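Side-chain contacts in Peptide/nickel transport system substrate-binding protein (Listeria monocytogenes serotype 1/2a, PDB 5KZT), which binds peptides and probably serves as the extracellular receptor that passes them on to a membrane transporter for uptake: residues P67-S70 / D71-V75; P58-A61 / G62-E65; D90-A94 / N95-Y99; Y501-K504 / D505-N509; A155-N158 / S159-A162. All blocks are in the same frame, centred on the assembly; numbering follows the deposited sequence.

Overall arrangement
Along the chain the order is contact 2, contact 1, contact 3, contact 5 and, far later, contact 4. Contact 1, the turn between strands 68-69 and 75-79, lies in a four-stranded antiparallel sheet, and contact 3, the start of helix 94-105, packs against strands 138-140 and 145-149 of it. Contact 2 ends strand 58-60. It touches contact 3 through Gly-62 and Tyr-97, and contact 5 through Pro-58, which meets Asn-158 and Ser-159. Contacts 1, 2, 3 and 5, about 12 to 22 Å apart between centres, belong to one part of the fold, within the family's range; contact 4, ending strand 491-503 of a separate seven-stranded mixed sheet, lies 29 to 42 Å from them between centres.

Contact 1 of 5, residues P67-S70 / D71-V75; sequences PKIS and DDKTV
Ser-70 and Val-75 close a local polar turn at the protein surface, where the chain reverses between strands 68-69 and 75-79 of an antiparallel sheet. The backbone gives the first clasp, Ser-70 N to Val-75 O at 2.9 Å. The serine side chain gives the second: Ser-70 OG accepts from Val-75 N at 3.0 Å. A chi1 of 57° folds OG over its own backbone, within bonding distance of both Val-75 N and Asp-72 OD1. Serine fits because one hydroxyl can accept from the first and donate to the second, here at 3.0 Å.

This is a beta hairpin whose loop holds a type I turn, closed by Lys-73 N bonding to Ser-70 O, overlapped by an Asx turn in which Asp-72 OD1 takes Thr-74 N from above the carboxylate plane. The short aspartate can fold back on that N-H, two residues on. Thr-74 OG1 reaches OD1 at 2.7 Å, and both hydroxyls stand well out of the plane. Lys-73 takes a left-handed backbone conformation (phi 64°), and its CA packs against Ile-69 CG2 at 3.8 Å. A water bridges Ile-69 O and Asp-71 OD1, while Val-75 leans on Glu-147 of strand 145-149.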
loop_
_atom_site.group_PDB
_atom_site.type_symbol
_atom_site.label_atom_id
_atom_site.label_comp_id
_atom_site.label_asym_id
_atom_site.label_seq_id
_atom_site.Cartn_x
_atom_site.Cartn_y
_atom_site.Cartn_z
ATOM N N PRO A 67 -6.728 -13.524 -22.808
ATOM C CA PRO A 67 -7.638 -14.622 -22.446
ATOM C C PRO A 67 -8.886 -14.694 -23.292
ATOM O O PRO A 67 -9.297 -13.703 -23.877
ATOM C CB PRO A 67 -8.042 -14.314 -21.001
ATOM C CG PRO A 67 -7.548 -12.956 -20.718
ATOM C CD PRO A 67 -6.475 -12.612 -21.682
ATOM N N LYS A 68 -9.475 -15.877 -23.335
ATOM C CA LYS A 68 -10.829 -16.040 -23.832
ATOM C C LYS A 68 -11.759 -15.686 -22.670
ATOM O O LYS A 68 -11.579 -16.193 -21.554
ATOM C CB LYS A 68 -11.048 -17.480 -24.308
ATOM C CG LYS A 68 -12.494 -17.842 -24.582
ATOM C CD LYS A 68 -12.618 -19.155 -25.335
ATOM C CE LYS A 68 -12.336 -20.374 -24.468
ATOM N NZ LYS A 68 -12.316 -21.618 -25.296
ATOM N N ILE A 69 -12.740 -14.825 -22.918
ATOM C CA ILE A 69 -13.664 -14.390 -21.867
ATOM C C ILE A 69 -15.125 -14.678 -22.260
ATOM O O ILE A 69 -15.545 -14.368 -23.372
ATOM C CB ILE A 69 -13.483 -12.888 -21.576
ATOM C CG1 ILE A 69 -12.011 -12.586 -21.249
ATOM C CG2 ILE A 69 -14.424 -12.464 -20.456
ATOM C CD1 ILE A 69 -11.653 -11.116 -21.111
ATOM N N SER A 70 -15.910 -15.239 -21.340
ATOM C CA SER A 70 -17.326 -15.531 -21.616
ATOM C C SER A 70 -18.125 -14.259 -21.892
ATOM O O SER A 70 -17.722 -13.170 -21.502
ATOM C CB SER A 70 -17.970 -16.294 -20.449
ATOM O OG SER A 70 -17.840 -15.571 -19.238
ATOM N N ASP A 71 -19.256 -14.422 -22.567
ATOM C CA ASP A 71 -20.177 -13.315 -22.892
ATOM C C ASP A 71 -20.580 -12.466 -21.680
ATOM O O ASP A 71 -20.552 -11.229 -21.747
ATOM C CB ASP A 71 -21.438 -13.869 -23.560
ATOM C CG ASP A 71 -21.181 -14.390 -24.975
ATOM O OD1 ASP A 71 -20.065 -14.220 -25.505
ATOM O OD2 ASP A 71 -22.099 -14.983 -25.563
ATOM N N ASP A 72 -20.916 -13.130 -20.565
ATOM C CA ASP A 72 -21.261 -12.414 -19.323
ATOM C C ASP A 72 -20.038 -11.874 -18.531
ATOM O O ASP A 72 -20.214 -11.281 -17.464
ATOM C CB ASP A 72 -22.188 -13.264 -18.429
ATOM C CG ASP A 72 -21.471 -14.435 -17.707
ATOM O OD1 ASP A 72 -20.221 -14.590 -17.773
ATOM O OD2 ASP A 72 -22.190 -15.214 -17.038
ATOM N N LYS A 73 -18.821 -12.107 -19.033
ATOM C CA LYS A 73 -17.577 -11.542 -18.452
ATOM C C LYS A 73 -17.258 -12.036 -17.040
ATOM O O LYS A 73 -16.676 -11.313 -16.227
ATOM C CB LYS A 73 -17.600 -10.010 -18.543
ATOM C CG LYS A 73 -17.647 -9.543 -20.008
ATOM C CD LYS A 73 -18.635 -8.411 -20.269
ATOM C CE LYS A 73 -17.978 -7.043 -20.278
ATOM N NZ LYS A 73 -17.397 -6.710 -18.949
ATOM N N THR A 74 -17.606 -13.291 -16.778
ATOM C CA THR A 74 -17.282 -13.930 -15.505
ATOM C C THR A 74 -16.372 -15.121 -15.595
ATOM O O THR A 74 -15.884 -15.559 -14.565
ATOM C CB THR A 74 -18.548 -14.358 -14.737
ATOM O OG1 THR A 74 -19.198 -15.459 -15.397
ATOM C CG2 THR A 74 -19.502 -13.162 -14.611
ATOM N N VAL A 75 -16.137 -15.673 -16.785
ATOM C CA VAL A 75 -15.290 -16.839 -16.907
ATOM C C VAL A 75 -14.149 -16.507 -17.861
ATOM O O VAL A 75 -14.383 -16.149 -19.035
ATOM C CB VAL A 75 -16.069 -18.094 -17.346
ATOM C CG1 VAL A 75 -15.140 -19.286 -17.460
ATOM C CG2 VAL A 75 -17.162 -18.411 -16.339
HETATM O O HOH W 1 -17.343 -14.443 -25.532
#

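Contact 2 of 5, residues P58-A61 / G62-E65; sequences PAIA and GAAE
Ala-61 O accepts a hydrogen bond of 2.7 Å from a water oxygen, and that water gives its other proton to Ala-63 O at 2.8 Å. The bridge matters because no direct hydrogen bond joins residues 58-61 to 62-65: the two carbonyls, both acceptors, could not bond each other, and water supplies the protons.

Next to this polar link lies a van der Waals contact, carried by Ile-60. Its CG1 is flanked by N and C of its own backbone (chi1 61°), which sends the longer branch across the bend toward the returning chain. CD1 at the end of that branch rests on Glu-65 CA at 3.5 Å and also passes Ala-64 O. The CB atom of Ile-60 sits against Ala-63 O, again at 3.5 Å.

The bend lies where the chain leaves the hairpin of strands 50-52 and 58-60 and heads for strand 68-69. The shorter branch, Ile-60 CG2, meets the methyl carbon Ala-63 CB at 4.1 Å. A branched isoleucine suits this place, since its two branches let one residue touch both Ala-63 and Glu-65. Ala-63 is buried and also touches Ile-78 of strand 75-79, a setting that fits a small methyl. Gly-62, which has no side chain, bonds through its backbone to Gly-48 and Arg-81, and the Leu-49 backbone is hydrogen-bonded to those of both Ala-61 and Ala-63.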
loop_
_atom_site.group_PDB
_atom_site.type_symbol
_atom_site.label_atom_id
_atom_site.label_comp_id
_atom_site.label_asym_id
_atom_site.label_seq_id
_atom_site.Cartn_x
_atom_site.Cartn_y
_atom_site.Cartn_z
ATOM N N PRO A 58 -2.488 -2.744 -17.231
ATOM C CA PRO A 58 -2.076 -4.131 -17.122
ATOM C C PRO A 58 -1.945 -4.782 -18.483
ATOM O O PRO A 58 -2.809 -4.619 -19.341
ATOM C CB PRO A 58 -3.204 -4.786 -16.299
ATOM C CG PRO A 58 -3.847 -3.640 -15.585
ATOM C CD PRO A 58 -3.781 -2.515 -16.562
ATOM N N ALA A 59 -0.836 -5.482 -18.672
ATOM C CA ALA A 59 -0.529 -6.185 -19.911
ATOM C C ALA A 59 -0.152 -7.621 -19.558
ATOM O O ALA A 59 0.411 -7.888 -18.486
ATOM C CB ALA A 59 0.613 -5.496 -20.627
ATOM N N ILE A 60 -0.433 -8.549 -20.461
ATOM C CA ILE A 60 -0.099 -9.934 -20.198
ATOM C C ILE A 60 1.392 -10.090 -19.877
ATOM O O ILE A 60 2.243 -9.437 -20.489
ATOM C CB ILE A 60 -0.561 -10.903 -21.319
ATOM C CG1 ILE A 60 0.080 -10.582 -22.671
ATOM C CG2 ILE A 60 -2.075 -10.888 -21.399
ATOM C CD1 ILE A 60 -0.262 -11.595 -23.742
ATOM N N ALA A 61 1.665 -10.897 -18.854
ATOM C CA ALA A 61 3.017 -11.191 -18.375
ATOM C C ALA A 61 3.165 -12.712 -18.278
ATOM O O ALA A 61 3.705 -13.315 -19.199
ATOM C CB ALA A 61 3.279 -10.509 -17.048
ATOM N N GLY A 62 2.638 -13.342 -17.219
ATOM C CA GLY A 62 2.644 -14.805 -17.106
ATOM C C GLY A 62 1.675 -15.480 -18.067
ATOM O O GLY A 62 1.818 -16.676 -18.366
ATOM N N ALA A 63 0.684 -14.727 -18.542
ATOM C CA ALA A 63 -0.270 -15.227 -19.512
ATOM C C ALA A 63 0.366 -15.115 -20.877
ATOM O O ALA A 63 0.928 -14.065 -21.202
ATOM C CB ALA A 63 -1.548 -14.408 -19.453
ATOM N N ALA A 64 0.287 -16.197 -21.663
ATOM C CA ALA A 64 0.917 -16.275 -22.982
ATOM C C ALA A 64 0.194 -15.454 -24.040
ATOM O O ALA A 64 0.806 -15.040 -25.010
ATOM C CB ALA A 64 1.030 -17.727 -23.446
ATOM N N GLU A 65 -1.104 -15.246 -23.870
ATOM C CA GLU A 65 -1.896 -14.461 -24.806
ATOM C C GLU A 65 -3.143 -13.900 -24.116
ATOM O O GLU A 65 -3.414 -14.220 -22.960
ATOM C CB GLU A 65 -2.264 -15.307 -26.043
ATOM C CG GLU A 65 -3.155 -16.504 -25.732
ATOM C CD GLU A 65 -3.383 -17.433 -26.925
ATOM O OE1 GLU A 65 -2.432 -17.710 -27.680
ATOM O OE2 GLU A 65 -4.527 -17.913 -27.096
HETATM O O HOH W 2 3.402 -13.041 -21.890
#

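Contact 3 of 5, residues D90-A94 / N95-Y99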
loop_
_atom_site.group_PDB
_atom_site.type_symbol
_atom_site.label_atom_id
_atom_site.label_comp_id
_atom_site.label_asym_id
_atom_site.label_seq_id
_atom_site.Cartn_x
_atom_site.Cartn_y
_atom_site.Cartn_z
ATOM N N ASP A 90 12.323 -25.312 -11.914
ATOM C CA ASP A 90 10.958 -25.879 -12.037
ATOM C C ASP A 90 10.138 -25.002 -12.995
ATOM O O ASP A 90 10.233 -23.775 -12.924
ATOM C CB ASP A 90 10.204 -25.893 -10.692
ATOM C CG ASP A 90 10.778 -26.883 -9.660
ATOM O OD1 ASP A 90 11.727 -27.633 -9.944
ATOM O OD2 ASP A 90 10.246 -26.890 -8.520
ATOM N N PRO A 91 9.320 -25.613 -13.880
ATOM C CA PRO A 91 8.440 -24.771 -14.702
ATOM C C PRO A 91 7.349 -24.082 -13.858
ATOM O O PRO A 91 6.957 -24.602 -12.798
ATOM C CB PRO A 91 7.806 -25.776 -15.666
ATOM C CG PRO A 91 7.698 -27.010 -14.834
ATOM C CD PRO A 91 8.940 -27.037 -13.978
ATOM N N VAL A 92 6.910 -22.911 -14.312
ATOM C CA VAL A 92 5.771 -22.229 -13.715
ATOM C C VAL A 92 4.534 -22.792 -14.412
ATOM O O VAL A 92 4.418 -22.729 -15.651
ATOM C CB VAL A 92 5.842 -20.698 -13.863
ATOM C CG1 VAL A 92 4.610 -20.029 -13.239
ATOM C CG2 VAL A 92 7.146 -20.152 -13.256
ATOM N N THR A 93 3.648 -23.402 -13.630
ATOM C CA THR A 93 2.478 -24.101 -14.184
ATOM C C THR A 93 1.192 -23.560 -13.566
ATOM O O THR A 93 1.233 -22.796 -12.587
ATOM C CB THR A 93 2.536 -25.617 -13.913
ATOM O OG1 THR A 93 2.262 -25.862 -12.535
ATOM C CG2 THR A 93 3.880 -26.206 -14.293
ATOM N N ALA A 94 0.053 -24.001 -14.108
ATOM C CA ALA A 94 -1.265 -23.612 -13.597
ATOM C C ALA A 94 -1.435 -23.981 -12.138
ATOM O O ALA A 94 -2.132 -23.282 -11.416
ATOM C CB ALA A 94 -2.367 -24.260 -14.421
ATOM N N ASN A 95 -0.795 -25.074 -11.721
ATOM C CA ASN A 95 -0.878 -25.548 -10.334
ATOM C C ASN A 95 -0.323 -24.547 -9.328
ATOM O O ASN A 95 -0.780 -24.493 -8.191
ATOM C CB ASN A 95 -0.190 -26.893 -10.191
ATOM C CG ASN A 95 -0.824 -27.945 -11.070
ATOM O OD1 ASN A 95 -2.040 -28.049 -11.135
ATOM N ND2 ASN A 95 -0.006 -28.690 -11.800
ATOM N N ASP A 96 0.648 -23.745 -9.758
ATOM C CA ASP A 96 1.246 -22.740 -8.891
ATOM C C ASP A 96 0.272 -21.605 -8.593
ATOM O O ASP A 96 0.314 -21.016 -7.514
ATOM C CB ASP A 96 2.488 -22.132 -9.534
ATOM C CG ASP A 96 3.561 -23.141 -9.843
ATOM O OD1 ASP A 96 3.623 -24.222 -9.239
ATOM O OD2 ASP A 96 4.396 -22.820 -10.715
ATOM N N TYR A 97 -0.582 -21.285 -9.565
ATOM C CA TYR A 97 -1.601 -20.265 -9.355
ATOM C C TYR A 97 -2.732 -20.798 -8.498
ATOM O O TYR A 97 -3.206 -20.108 -7.582
ATOM C CB TYR A 97 -2.172 -19.754 -10.665
ATOM C CG TYR A 97 -1.206 -18.965 -11.489
ATOM C CD1 TYR A 97 -0.347 -19.604 -12.374
ATOM C CD2 TYR A 97 -1.157 -17.583 -11.410
ATOM C CE1 TYR A 97 0.558 -18.874 -13.145
ATOM C CE2 TYR A 97 -0.260 -16.851 -12.176
ATOM C CZ TYR A 97 0.577 -17.509 -13.050
ATOM O OH TYR A 97 1.455 -16.835 -13.839
ATOM N N VAL A 98 -3.158 -22.021 -8.778
ATOM C CA VAL A 98 -4.198 -22.645 -7.977
ATOM C C VAL A 98 -3.743 -22.709 -6.522
ATOM O O VAL A 98 -4.472 -22.297 -5.608
ATOM C CB VAL A 98 -4.570 -24.047 -8.494
ATOM C CG1 VAL A 98 -5.522 -24.761 -7.540
ATOM C CG2 VAL A 98 -5.216 -23.944 -9.860
ATOM N N TYR A 99 -2.535 -23.210 -6.312
ATOM C CA TYR A 99 -1.982 -23.279 -4.963
ATOM C C TYR A 99 -1.978 -21.917 -4.266
ATOM O O TYR A 99 -2.452 -21.807 -3.149
ATOM C CB TYR A 99 -0.575 -23.877 -4.977
ATOM C CG TYR A 99 0.125 -23.706 -3.659
ATOM C CD1 TYR A 99 -0.281 -24.430 -2.521
ATOM C CD2 TYR A 99 1.149 -22.792 -3.523
ATOM C CE1 TYR A 99 0.348 -24.253 -1.303
ATOM C CE2 TYR A 99 1.781 -22.606 -2.309
ATOM C CZ TYR A 99 1.378 -23.333 -1.206
ATOM O OH TYR A 99 2.023 -23.112 -0.008
#
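Thr-93 and Asp-96 form a capping box with an uneven division of labour: the bond from the main chain to the aspartate is sound, while the threonine hydroxyl caps only weakly and reaches Asn-95 N. This is the start of helix 94-105, with Thr-93 at the N-cap position. Thr-93 N donates to Asp-96 OD2 at 3.1 Å, nearly straight but coming from 63° above the carboxylate plane. OD2 also accepts from Trp-86 NE1, so two donors grip it, and the tryptophan in the preceding loop fixes the carboxylate over the helix start. A negative group suits this end, where it would probably be stabilised by the helix dipole.

In the other direction Thr-93 OG1 lies 3.3 Å from Asn-95 N, a bent, weak bond. A chi1 of 73° swings the hydroxyl back over the threonine's main chain, toward Asn-95 N. Asp-96 N is served instead by Thr-93 O at 3.0 Å. From Ala-94 O the regular helical pattern begins, with a good bond to Val-98 N at 3.1 Å and a weak one to Tyr-97 N.

Ala-94 is buried and touches Ala-140 and Leu-146, a fit for a small methyl. Tyr-97 lies among Leu-49, Leu-146 and Pro-168. At the edge of its ring, near the ring plane, Thr-93 O approaches Tyr-97 CD1 at 3.6 Å, while Val-92 CG1 meets CE1 of the same ring obliquely at 4.2 Å.

Contact 4 of 5, residues Y501-K504 / D505-N509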
loop_
_atom_site.group_PDB
_atom_site.type_symbol
_atom_site.label_atom_id
_atom_site.label_comp_id
_atom_site.label_asym_id
_atom_site.label_seq_id
_atom_site.Cartn_x
_atom_site.Cartn_y
_atom_site.Cartn_z
ATOM N N TYR A 501 12.733 13.910 -4.654
ATOM C CA TYR A 501 14.012 13.229 -4.790
ATOM C C TYR A 501 14.990 14.105 -5.540
ATOM O O TYR A 501 14.586 14.976 -6.321
ATOM C CB TYR A 501 13.902 11.948 -5.622
ATOM C CG TYR A 501 12.971 10.864 -5.134
ATOM C CD1 TYR A 501 11.633 10.868 -5.483
ATOM C CD2 TYR A 501 13.453 9.798 -4.382
ATOM C CE1 TYR A 501 10.767 9.856 -5.065
ATOM C CE2 TYR A 501 12.609 8.778 -3.950
ATOM C CZ TYR A 501 11.267 8.808 -4.305
ATOM O OH TYR A 501 10.433 7.799 -3.887
ATOM N N LEU A 502 16.276 13.873 -5.300
ATOM C CA LEU A 502 17.270 14.132 -6.323
ATOM C C LEU A 502 17.442 12.823 -7.056
ATOM O O LEU A 502 17.495 11.766 -6.422
ATOM C CB LEU A 502 18.600 14.595 -5.744
ATOM C CG LEU A 502 18.677 15.981 -5.113
ATOM C CD1 LEU A 502 20.141 16.331 -4.867
ATOM C CD2 LEU A 502 18.026 17.056 -5.975
ATOM N N GLN A 503 17.505 12.887 -8.388
ATOM C CA GLN A 503 17.619 11.707 -9.233
ATOM C C GLN A 503 18.655 11.951 -10.305
ATOM O O GLN A 503 18.507 12.893 -11.069
ATOM C CB GLN A 503 16.274 11.419 -9.896
ATOM C CG GLN A 503 16.247 10.139 -10.717
ATOM C CD GLN A 503 14.863 9.848 -11.277
ATOM O OE1 GLN A 503 13.912 9.630 -10.529
ATOM N NE2 GLN A 503 14.746 9.860 -12.599
ATOM N N LYS A 504 19.681 11.101 -10.393
ATOM C CA LYS A 504 20.734 11.318 -11.393
ATOM C C LYS A 504 20.152 11.292 -12.801
ATOM O O LYS A 504 19.292 10.454 -13.113
ATOM C CB LYS A 504 21.830 10.265 -11.328
ATOM C CG LYS A 504 22.584 10.205 -10.021
ATOM C CD LYS A 504 23.592 11.303 -9.829
ATOM C CE LYS A 504 24.307 10.983 -8.519
ATOM N NZ LYS A 504 25.213 12.052 -8.114
ATOM N N ASP A 505 20.646 12.180 -13.661
ATOM C CA ASP A 505 20.143 12.253 -15.034
ATOM C C ASP A 505 20.330 10.971 -15.873
ATOM O O ASP A 505 19.593 10.756 -16.830
ATOM C CB ASP A 505 20.711 13.483 -15.789
ATOM C CG ASP A 505 22.240 13.483 -15.915
ATOM O OD1 ASP A 505 22.928 12.506 -15.548
ATOM O OD2 ASP A 505 22.763 14.510 -16.399
ATOM N N TYR A 506 21.298 10.137 -15.501
ATOM C CA TYR A 506 21.587 8.896 -16.214
ATOM C C TYR A 506 20.633 7.715 -15.978
ATOM O O TYR A 506 20.725 6.716 -16.684
ATOM C CB TYR A 506 23.041 8.463 -16.009
ATOM C CG TYR A 506 23.537 8.313 -14.590
ATOM C CD1 TYR A 506 23.103 7.275 -13.774
ATOM C CD2 TYR A 506 24.497 9.185 -14.083
ATOM C CE1 TYR A 506 23.604 7.122 -12.485
ATOM C CE2 TYR A 506 25.004 9.044 -12.794
ATOM C CZ TYR A 506 24.553 8.010 -12.003
ATOM O OH TYR A 506 25.035 7.865 -10.725
ATOM N N ILE A 507 19.716 7.821 -15.023
ATOM C CA ILE A 507 18.658 6.815 -14.870
ATOM C C ILE A 507 17.586 7.036 -15.953
ATOM O O ILE A 507 16.947 8.084 -15.975
ATOM C CB ILE A 507 17.994 6.882 -13.478
ATOM C CG1 ILE A 507 19.009 6.622 -12.359
ATOM C CG2 ILE A 507 16.841 5.899 -13.374
ATOM C CD1 ILE A 507 18.471 6.923 -10.967
ATOM N N LYS A 508 17.378 6.038 -16.812
ATOM C CA LYS A 508 16.385 6.079 -17.884
ATOM C C LYS A 508 15.351 4.972 -17.695
ATOM O O LYS A 508 15.676 3.889 -17.192
ATOM C CB LYS A 508 17.076 5.880 -19.236
ATOM C CG LYS A 508 18.051 6.981 -19.601
ATOM C CD LYS A 508 17.291 8.254 -19.946
ATOM C CE LYS A 508 18.170 9.274 -20.643
ATOM N NZ LYS A 508 19.082 9.927 -19.675
ATOM N N ASN A 509 14.111 5.242 -18.093
ATOM C CA ASN A 509 13.034 4.225 -18.048
ATOM C C ASN A 509 12.759 3.648 -16.637
ATOM O O ASN A 509 12.527 2.444 -16.460
ATOM C CB ASN A 509 13.304 3.121 -19.095
ATOM C CG ASN A 509 12.303 3.153 -20.231
ATOM O OD1 ASN A 509 11.119 3.015 -19.998
ATOM N ND2 ASN A 509 12.769 3.379 -21.456
HETATM O O HOH W 3 16.921 10.383 -14.455
#
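Lys-504 lays its aliphatic chain along Tyr-506, beginning at CB, which sits above the centre of the ring, 3.6 Å from the centroid and 13° off the normal. This CH-pi contact lies within a type I beta turn from Lys-504 to Ile-507, where the chain leaves strand 491-503 for strand 507-508. CG comes next, placed over the phenol end with Lys-504 CG to Tyr-506 OH at 3.5 Å. CD and CE follow past the hydroxyl, Lys-504 CE still lying 3.9 Å from Tyr-506 OH. Beyond the ring, NZ forms a salt bridge with Asp-243, bonds to Tyr-240 O and makes a cation-pi contact with that tyrosine's ring.

A lysine suits the place because its methylenes can cover a ring while its ammonium group reaches acceptors farther on. The tyrosine turns back to meet it: a chi1 of 55° folds its ring over its own main chain and beside the lysine, both side chains pointing the same way. Its OH is held by a hydrogen bond with Asp-246.

The turn is closed by Ile-507 N to Lys-504 O, a long bond of 3.3 Å, straight at the N-H but with the donor well above the carbonyl plane. The side chains of Gln-503 and Ile-507 cross at about a right angle, with Gln-503 CG 3.9 Å from Ile-507 CD1, and the amide oxygen of Gln-503 bonds to Arg-247. The amide nitrogen, Gln-503 NE2, donates at 2.9 Å to a water oxygen, which itself donates hydrogen bonds to Lys-504 O (2.7 Å) and Ile-507 O (2.8 Å).

Contact 5 of 5, residues A155-N158 / S159-A162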
loop_
_atom_site.group_PDB
_atom_site.type_symbol
_atom_site.label_atom_id
_atom_site.label_comp_id
_atom_site.label_asym_id
_atom_site.label_seq_id
_atom_site.Cartn_x
_atom_site.Cartn_y
_atom_site.Cartn_z
ATOM N N ALA A 155 -14.450 -4.972 -13.515
ATOM C CA ALA A 155 -13.759 -4.146 -14.510
ATOM C C ALA A 155 -12.241 -4.060 -14.302
ATOM O O ALA A 155 -11.514 -3.903 -15.262
ATOM C CB ALA A 155 -14.329 -2.752 -14.521
ATOM N N TYR A 156 -11.779 -4.159 -13.058
ATOM C CA TYR A 156 -10.351 -3.998 -12.715
ATOM C C TYR A 156 -9.670 -5.350 -12.478
ATOM O O TYR A 156 -8.578 -5.416 -11.872
ATOM C CB TYR A 156 -10.178 -3.100 -11.462
ATOM C CG TYR A 156 -11.124 -3.417 -10.312
ATOM C CD1 TYR A 156 -10.862 -4.452 -9.432
ATOM C CD2 TYR A 156 -12.285 -2.675 -10.124
ATOM C CE1 TYR A 156 -11.733 -4.743 -8.391
ATOM C CE2 TYR A 156 -13.165 -2.959 -9.095
ATOM C CZ TYR A 156 -12.879 -3.971 -8.224
ATOM O OH TYR A 156 -13.756 -4.260 -7.216
ATOM N N ILE A 157 -10.290 -6.434 -12.947
ATOM C CA ILE A 157 -9.742 -7.764 -12.711
ATOM C C ILE A 157 -8.287 -7.917 -13.177
ATOM O O ILE A 157 -7.501 -8.576 -12.514
ATOM C CB ILE A 157 -10.638 -8.875 -13.305
ATOM C CG1 ILE A 157 -10.191 -10.255 -12.807
ATOM C CG2 ILE A 157 -10.663 -8.827 -14.823
ATOM C CD1 ILE A 157 -10.342 -10.473 -11.321
ATOM N N ASN A 158 -7.930 -7.309 -14.297
ATOM C CA ASN A 158 -6.547 -7.404 -14.774
ATOM C C ASN A 158 -5.551 -6.686 -13.835
ATOM O O ASN A 158 -4.376 -7.075 -13.758
ATOM C CB ASN A 158 -6.426 -6.880 -16.192
ATOM C CG ASN A 158 -7.158 -7.740 -17.201
ATOM O OD1 ASN A 158 -7.686 -8.822 -16.882
ATOM N ND2 ASN A 158 -7.211 -7.261 -18.433
ATOM N N SER A 159 -6.014 -5.652 -13.131
ATOM C CA SER A 159 -5.190 -4.987 -12.094
ATOM C C SER A 159 -4.963 -5.908 -10.887
ATOM O O SER A 159 -3.873 -5.941 -10.298
ATOM C CB SER A 159 -5.819 -3.666 -11.650
ATOM O OG SER A 159 -5.969 -2.745 -12.720
ATOM N N LEU A 160 -5.996 -6.679 -10.535
ATOM C CA LEU A 160 -5.815 -7.721 -9.507
ATOM C C LEU A 160 -4.802 -8.764 -9.970
ATOM O O LEU A 160 -3.900 -9.132 -9.202
ATOM C CB LEU A 160 -7.133 -8.372 -9.098
ATOM C CG LEU A 160 -8.192 -7.410 -8.529
ATOM C CD1 LEU A 160 -9.505 -8.115 -8.206
ATOM C CD2 LEU A 160 -7.683 -6.701 -7.276
ATOM N N PHE A 161 -4.915 -9.211 -11.219
ATOM C CA PHE A 161 -3.958 -10.195 -11.767
ATOM C C PHE A 161 -2.508 -9.661 -11.759
ATOM O O PHE A 161 -1.561 -10.425 -11.720
ATOM C CB PHE A 161 -4.311 -10.575 -13.199
ATOM C CG PHE A 161 -5.603 -11.321 -13.373
ATOM C CD1 PHE A 161 -6.229 -12.014 -12.324
ATOM C CD2 PHE A 161 -6.185 -11.372 -14.636
ATOM C CE1 PHE A 161 -7.412 -12.710 -12.541
ATOM C CE2 PHE A 161 -7.364 -12.080 -14.849
ATOM C CZ PHE A 161 -7.970 -12.748 -13.800
ATOM N N ALA A 162 -2.352 -8.346 -11.791
ATOM C CA ALA A 162 -1.055 -7.699 -11.684
ATOM C C ALA A 162 -0.614 -7.401 -10.234
ATOM O O ALA A 162 0.436 -6.788 -10.020
ATOM C CB ALA A 162 -1.090 -6.409 -12.486
#
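Ile-157 and Phe-161, one helical turn apart, are brought together by their first torsions: Ile-157 CG1 extends opposite the backbone N (chi1 -169°), and Phe-161 CG swings back opposite its carbonyl carbon (chi1 -66°). Ile-157 CG1 therefore comes over the face of the phenyl ring in a CH-pi contact, 3.9 Å from the centroid and 29° off the normal. Its nearest ring atom is Phe-161 CZ, 3.5 Å from Ile-157 CG1. Ile-157 O also lies over a face of that ring, offset toward the rim, while accepting Phe-161 N at 3.0 Å.

Ile-157 CD1 stays by the ring and also meets Leu-160 CD1 at 4.0 Å. The same leucine methyl touches the edge of the Tyr-156 ring, at Tyr-156 CE1, also at 4.0 Å. Leu-160 CD1 thus touches both an aliphatic and an aromatic neighbour, an apolar setting that suits a leucine. Tyr-156, at the N-cap position, starts the helix with its carbonyl: Leu-160 N bonds to Tyr-156 O at 3.2 Å, and Ser-159 N does so weakly.

Helix 157-161 packs on several parts of the fold. Asn-158 and Ser-159 rest on Pro-58 of strand 58-60, Ala-162 on Tyr-50 and Leu-52 of strand 50-52, and the Tyr-156 ring stacks with that of Tyr-429.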